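Local coordinates for uncharacterized protein (Deinococcus radiodurans, PDB 3M33), which is of unknown function but has a class I methyltransferase-like fold and may transfer methyl groups, at residues 123-128 against 152-157; 144-149 against 209-214. All blocks are in the same frame, centred on the assembly; numbering follows the deposited sequence.

Interaction 1: 123-128 against 152-157; sequences SVILRL and ERLAAV. With SO4 (sulfate ion), chain G.
Ile125 presses its CG2 branch into the side of helix 149-156 at Arg153 and Leu154, and this is the tightly packed apolar part of the contact. That methyl is anti to the backbone N, an orientation that sends it across to the helix, 3.5 Å from C of Arg153. Leu154 crosses Ile125 at about a right angle, its CD2 lying 3.8 Å from Ile125 CG2. The same CD2 reaches Leu128 CD1 at 4.0 Å, and Phe138 of strand 136-142 touches Ile125, Leu128 and Leu154 alike. Val157, just past the end of the helix, closes the apolar patch with CG2 set 4.2 Å from Ile125 CG2.

The outer side is looser. Leu126 lies across the aliphatic part of Arg153 at about a right angle, CD2 to CG 4.1 Å, and its CD2 also touches Ala156 CB; Leu126 and Ala156 are both exposed. Arg153, extended from CG to NE (chi3 173°), carries its guanidinium past Leu126 to Ser123. A sulfate ion, probably from the crystallisation liquor, is bound there by the backbone N atoms of Ser123 and Thr122; Ser123 OG is suspiciously close to its O3. Sulfate O1 lies near the guanidinium plane, at the edge, but 3.9 Å from Arg153 NH1. The chemistry therefore divides: dispersion joins loop and helix, while the arginine probably adds longer-range electrostatic attraction for the anion.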
loop_
_atom_site.group_PDB
_atom_site.type_symbol
_atom_site.label_atom_id
_atom_site.label_comp_id
_atom_site.label_asym_id
_atom_site.label_seq_id
_atom_site.Cartn_x
_atom_site.Cartn_y
_atom_site.Cartn_z
ATOM N N SER A 123 7.788 -2.839 -8.186
ATOM C CA SER A 123 9.085 -3.068 -8.826
ATOM C C SER A 123 10.104 -3.514 -7.793
ATOM O O SER A 123 11.105 -4.127 -8.145
ATOM C CB SER A 123 9.595 -1.823 -9.555
ATOM O OG SER A 123 9.948 -0.815 -8.628
ATOM N N VAL A 124 9.841 -3.225 -6.517
ATOM C CA VAL A 124 10.777 -3.615 -5.469
ATOM C C VAL A 124 10.952 -5.140 -5.463
ATOM O O VAL A 124 11.965 -5.651 -5.007
ATOM C CB VAL A 124 10.336 -3.133 -4.077
ATOM C CG1 VAL A 124 9.002 -3.770 -3.675
ATOM C CG2 VAL A 124 11.386 -3.477 -3.059
ATOM N N ILE A 125 9.961 -5.859 -5.988
ATOM C CA ILE A 125 10.011 -7.319 -6.042
ATOM C C ILE A 125 11.257 -7.766 -6.799
ATOM O O ILE A 125 11.925 -8.719 -6.417
ATOM C CB ILE A 125 8.739 -7.901 -6.708
ATOM C CG1 ILE A 125 7.528 -7.714 -5.784
ATOM C CG2 ILE A 125 8.912 -9.396 -7.021
ATOM C CD1 ILE A 125 6.191 -8.027 -6.442
ATOM N N LEU A 126 11.587 -7.044 -7.859
ATOM C CA LEU A 126 12.708 -7.419 -8.700
ATOM C C LEU A 126 14.049 -7.132 -8.017
ATOM O O LEU A 126 15.079 -7.625 -8.454
ATOM C CB LEU A 126 12.599 -6.732 -10.060
ATOM C CG LEU A 126 11.371 -7.178 -10.852
ATOM C CD1 LEU A 126 11.202 -6.367 -12.147
ATOM C CD2 LEU A 126 11.469 -8.672 -11.151
ATOM N N ARG A 127 14.032 -6.366 -6.926
ATOM C CA ARG A 127 15.253 -6.140 -6.149
ATOM C C ARG A 127 15.369 -7.072 -4.933
ATOM O O ARG A 127 16.325 -6.967 -4.146
ATOM C CB ARG A 127 15.340 -4.678 -5.688
ATOM C CG ARG A 127 15.006 -3.656 -6.765
ATOM C CD ARG A 127 15.973 -3.784 -7.948
ATOM N NE ARG A 127 17.341 -3.458 -7.550
ATOM C CZ ARG A 127 17.826 -2.219 -7.528
ATOM N NH1 ARG A 127 17.053 -1.205 -7.901
ATOM N NH2 ARG A 127 19.082 -1.997 -7.153
ATOM N N LEU A 128 14.412 -7.988 -4.771
ATOM C CA LEU A 128 14.430 -8.890 -3.603
ATOM C C LEU A 128 15.744 -9.673 -3.424
ATOM O O LEU A 128 16.225 -9.834 -2.297
ATOM C CB LEU A 128 13.203 -9.822 -3.584
ATOM C CG LEU A 128 11.893 -9.137 -3.186
ATOM C CD1 LEU A 128 10.689 -10.056 -3.340
ATOM C CD2 LEU A 128 12.003 -8.622 -1.772
ATOM N N GLU A 152 3.721 -12.457 -11.242
ATOM C CA GLU A 152 4.694 -12.552 -12.343
ATOM C C GLU A 152 6.083 -12.139 -11.884
ATOM O O GLU A 152 7.079 -12.820 -12.164
ATOM C CB GLU A 152 4.283 -11.664 -13.526
ATOM C CG GLU A 152 2.948 -12.033 -14.187
ATOM C CD GLU A 152 2.428 -10.944 -15.128
ATOM O OE1 GLU A 152 3.096 -9.890 -15.248
ATOM O OE2 GLU A 152 1.347 -11.138 -15.738
ATOM N N ARG A 153 6.174 -11.015 -11.181
ATOM C CA ARG A 153 7.498 -10.554 -10.760
ATOM C C ARG A 153 8.106 -11.471 -9.709
ATOM O O ARG A 153 9.307 -11.711 -9.716
ATOM C CB ARG A 153 7.463 -9.101 -10.304
ATOM C CG ARG A 153 7.445 -8.158 -11.484
ATOM C CD ARG A 153 6.983 -6.777 -11.116
ATOM N NE ARG A 153 7.147 -5.889 -12.257
ATOM C CZ ARG A 153 6.932 -4.579 -12.227
ATOM N NH1 ARG A 153 6.521 -4.000 -11.105
ATOM N NH2 ARG A 153 7.126 -3.851 -13.325
ATOM N N LEU A 154 7.273 -12.025 -8.836
ATOM C CA LEU A 154 7.771 -12.958 -7.828
ATOM C C LEU A 154 8.256 -14.255 -8.501
ATOM O O LEU A 154 9.279 -14.818 -8.103
ATOM C CB LEU A 154 6.707 -13.241 -6.755
ATOM C CG LEU A 154 6.418 -12.130 -5.730
ATOM C CD1 LEU A 154 5.090 -12.382 -5.065
ATOM C CD2 LEU A 154 7.512 -12.038 -4.677
ATOM N N ALA A 155 7.520 -14.735 -9.505
ATOM C CA ALA A 155 7.998 -15.887 -10.289
ATOM C C ALA A 155 9.357 -15.560 -10.904
ATOM O O ALA A 155 10.286 -16.361 -10.854
ATOM C CB ALA A 155 6.992 -16.285 -11.391
ATOM N N ALA A 156 9.476 -14.364 -11.464
ATOM C CA ALA A 156 10.712 -13.982 -12.141
ATOM C C ALA A 156 11.951 -14.001 -11.234
ATOM O O ALA A 156 13.059 -14.222 -11.712
ATOM C CB ALA A 156 10.553 -12.621 -12.833
ATOM N N VAL A 157 11.785 -13.772 -9.933
ATOM C CA VAL A 157 12.943 -13.845 -9.041
ATOM C C VAL A 157 12.982 -15.148 -8.246
ATOM O O VAL A 157 13.738 -15.270 -7.287
ATOM C CB VAL A 157 13.049 -12.635 -8.077
ATOM C CG1 VAL A 157 13.391 -11.359 -8.845
ATOM C CG2 VAL A 157 11.767 -12.464 -7.261
HETATM S S SO4 G . 6.555 0.220 -9.285
HETATM O O1 SO4 G . 5.539 -0.823 -9.164
HETATM O O2 SO4 G . 5.944 1.532 -9.110
HETATM O O3 SO4 G . 7.585 0.060 -8.267
HETATM O O4 SO4 G . 7.160 0.131 -10.615
#

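Interaction 2: 144-149 against 209-214; sequences RLNVPE and ERHLVL. With SO4 (sulfate ion), chain I.
Glu209, on strand 204-216, opens the contact with the loop that follows strand 136-142, its antiparallel neighbour in the mixed sheet of this methyltransferase-like fold. The Glu209 side chain crosses Leu145 obliquely, OE1 standing 3.4 Å from Leu145 CB. A water lies between the same two residues: it accepts from Leu145 N at 3.1 Å, but its distance to Glu209 OE1, 2.5 Å, is unusually short and leaves the geometry there doubtful. Glu209 OE2 bonds Ser168.

Arg210 follows, its CB directed away from the loop. Only the backbones are close here, with the CA atoms of Leu145 and Arg210 4.7 Å apart. The arginine chain bends at chi2, and NH1 returns to Glu209 O at 2.9 Å, approaching from above the carbonyl plane. Salt bridges to Glu35 and Glu208 hold the rest of the guanidinium; a sulfate ion sits at its edge, weakly bonded through NH2.

His211 turns back to the loop and carries the largest share of the burial. Its CG is anti to the backbone N, which brings the ring alongside Asn146, amide and ring planes 46° apart. Asn146 OD1 is 3.3 Å from His211 CE1, a polar approach to a ring carbon. The hydrogen bond between the segments is made by the ring: Val147 N donates to His211 ND1 over 2.9 Å, nearly straight at 169° although the donor is tilted 27° out of the ring plane. NE2 is occupied by Glu164 and the ring stacks with that of His166; together with the ND1 bond these probably restrain its rotation.

Two residues on, Val213 places CG2 against one face of the His211 imidazole, 3.4 Å above the ring plane and offset toward the rim.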
loop_
_atom_site.group_PDB
_atom_site.type_symbol
_atom_site.label_atom_id
_atom_site.label_comp_id
_atom_site.label_asym_id
_atom_site.label_seq_id
_atom_site.Cartn_x
_atom_site.Cartn_y
_atom_site.Cartn_z
ATOM N N ARG A 144 -6.654 -3.412 -6.062
ATOM C CA ARG A 144 -7.626 -4.011 -6.983
ATOM C C ARG A 144 -7.701 -5.481 -6.673
ATOM O O ARG A 144 -6.824 -6.005 -5.980
ATOM C CB ARG A 144 -7.168 -3.866 -8.441
ATOM C CG ARG A 144 -7.376 -2.506 -9.048
ATOM C CD ARG A 144 -6.533 -2.351 -10.317
ATOM N NE ARG A 144 -5.600 -1.232 -10.180
ATOM C CZ ARG A 144 -4.275 -1.349 -10.128
ATOM N NH1 ARG A 144 -3.703 -2.543 -10.225
ATOM N NH2 ARG A 144 -3.522 -0.264 -9.989
ATOM N N LEU A 145 -8.713 -6.152 -7.221
ATOM C CA LEU A 145 -8.961 -7.561 -6.921
ATOM C C LEU A 145 -7.790 -8.443 -7.299
ATOM O O LEU A 145 -7.508 -9.428 -6.613
ATOM C CB LEU A 145 -10.212 -8.074 -7.643
ATOM C CG LEU A 145 -10.621 -9.481 -7.196
ATOM C CD1 LEU A 145 -11.079 -9.455 -5.716
ATOM C CD2 LEU A 145 -11.722 -10.048 -8.127
ATOM N N ASN A 146 -7.112 -8.096 -8.392
ATOM C CA ASN A 146 -5.960 -8.875 -8.856
ATOM C C ASN A 146 -4.940 -7.941 -9.490
ATOM O O ASN A 146 -5.285 -7.129 -10.353
ATOM C CB ASN A 146 -6.410 -9.973 -9.845
ATOM C CG ASN A 146 -5.270 -10.896 -10.271
ATOM O OD1 ASN A 146 -4.564 -11.463 -9.437
ATOM N ND2 ASN A 146 -5.089 -11.049 -11.584
ATOM N N VAL A 147 -3.693 -8.031 -9.033
ATOM C CA VAL A 147 -2.596 -7.235 -9.572
ATOM C C VAL A 147 -1.588 -8.212 -10.195
ATOM O O VAL A 147 -0.669 -8.675 -9.533
ATOM C CB VAL A 147 -1.928 -6.359 -8.479
ATOM C CG1 VAL A 147 -0.824 -5.503 -9.078
ATOM C CG2 VAL A 147 -2.965 -5.460 -7.803
ATOM N N PRO A 148 -1.784 -8.546 -11.480
ATOM C CA PRO A 148 -1.047 -9.621 -12.158
ATOM C C PRO A 148 0.475 -9.527 -12.035
ATOM O O PRO A 148 1.125 -10.566 -11.923
ATOM C CB PRO A 148 -1.446 -9.461 -13.632
ATOM C CG PRO A 148 -2.715 -8.730 -13.625
ATOM C CD PRO A 148 -2.768 -7.896 -12.360
ATOM N N GLU A 149 1.027 -8.316 -12.071
ATOM C CA GLU A 149 2.478 -8.132 -12.050
ATOM C C GLU A 149 3.148 -8.692 -10.810
ATOM O O GLU A 149 4.332 -9.028 -10.844
ATOM C CB GLU A 149 2.860 -6.661 -12.158
ATOM C CG GLU A 149 1.987 -5.875 -13.076
ATOM C CD GLU A 149 0.893 -5.182 -12.315
ATOM O OE1 GLU A 149 1.231 -4.262 -11.526
ATOM O OE2 GLU A 149 -0.289 -5.563 -12.502
ATOM N N GLU A 209 -11.991 -3.528 -3.681
ATOM C CA GLU A 209 -11.348 -4.825 -3.825
ATOM C C GLU A 209 -9.849 -4.764 -3.557
ATOM O O GLU A 209 -9.203 -3.767 -3.842
ATOM C CB GLU A 209 -11.652 -5.410 -5.215
ATOM C CG GLU A 209 -13.125 -5.313 -5.553
ATOM C CD GLU A 209 -13.541 -6.150 -6.758
ATOM O OE1 GLU A 209 -12.897 -6.050 -7.816
ATOM O OE2 GLU A 209 -14.516 -6.911 -6.629
ATOM N N ARG A 210 -9.295 -5.838 -3.002
ATOM C CA ARG A 210 -7.875 -5.870 -2.675
ATOM C C ARG A 210 -7.267 -7.224 -3.023
ATOM O O ARG A 210 -7.952 -8.238 -3.002
ATOM C CB ARG A 210 -7.651 -5.586 -1.188
ATOM C CG ARG A 210 -8.250 -4.275 -0.697
ATOM C CD ARG A 210 -7.410 -3.037 -1.094
ATOM N NE ARG A 210 -7.951 -1.843 -0.443
ATOM C CZ ARG A 210 -8.987 -1.156 -0.910
ATOM N NH1 ARG A 210 -9.572 -1.551 -2.037
ATOM N NH2 ARG A 210 -9.456 -0.095 -0.251
ATOM N N HIS A 211 -5.976 -7.223 -3.334
ATOM C CA HIS A 211 -5.242 -8.446 -3.636
ATOM C C HIS A 211 -4.087 -8.558 -2.649
ATOM O O HIS A 211 -3.124 -7.809 -2.749
ATOM C CB HIS A 211 -4.676 -8.351 -5.058
ATOM C CG HIS A 211 -3.960 -9.581 -5.522
ATOM N ND1 HIS A 211 -3.184 -9.597 -6.666
ATOM C CD2 HIS A 211 -3.918 -10.839 -5.023
ATOM C CE1 HIS A 211 -2.691 -10.809 -6.843
ATOM N NE2 HIS A 211 -3.111 -11.580 -5.857
ATOM N N LEU A 212 -4.171 -9.490 -1.703
ATOM C CA LEU A 212 -3.108 -9.662 -0.713
ATOM C C LEU A 212 -2.176 -10.778 -1.121
ATOM O O LEU A 212 -2.634 -11.842 -1.538
ATOM C CB LEU A 212 -3.683 -10.017 0.660
ATOM C CG LEU A 212 -4.389 -8.998 1.538
ATOM C CD1 LEU A 212 -5.634 -8.453 0.861
ATOM C CD2 LEU A 212 -4.751 -9.650 2.871
ATOM N N VAL A 213 -0.873 -10.554 -0.970
ATOM C CA VAL A 213 0.113 -11.552 -1.345
ATOM C C VAL A 213 1.204 -11.616 -0.285
ATOM O O VAL A 213 1.809 -10.602 0.057
ATOM C CB VAL A 213 0.758 -11.232 -2.735
ATOM C CG1 VAL A 213 1.887 -12.189 -3.051
ATOM C CG2 VAL A 213 -0.281 -11.281 -3.838
ATOM N N LEU A 214 1.435 -12.806 0.249
ATOM C CA LEU A 214 2.590 -13.046 1.101
ATOM C C LEU A 214 3.452 -14.064 0.369
ATOM O O LEU A 214 2.960 -15.111 -0.062
ATOM C CB LEU A 214 2.133 -13.614 2.452
ATOM C CG LEU A 214 3.224 -13.984 3.463
ATOM C CD1 LEU A 214 3.975 -12.726 3.861
ATOM C CD2 LEU A 214 2.621 -14.638 4.696
HETATM S S SO4 I . -11.638 1.925 1.787
HETATM O O1 SO4 I . -10.635 1.914 2.853
HETATM O O2 SO4 I . -11.097 2.520 0.568
HETATM O O3 SO4 I . -12.058 0.555 1.517
HETATM O O4 SO4 I . -12.783 2.724 2.211
HETATM O O HOH W 1 -10.981 -4.709 -8.741
#

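In the fold
Helix 149-156 connects the two interactions: the loop 144-149 of interaction 2 runs into it, and interaction 1 uses its last turn. The centres are about 15 Å apart, yet they touch directly, Leu154 CD1 packing 3.8 Å from Val213 CG1, so strand 204-216 and the 123-128 loop flank one leucine. Along the chain the four segments alternate. Interaction 2 lies nearer the centre of the chain, about 11 Å against 16 Å. Each has its own sulfate, bound by Ser123 in one case and weakly by Arg210, with Arg27, in the other. A glycerol, probably also from the liquor, lies about 3 Å from the Arg210 side chain; none of these establishes a substrate site.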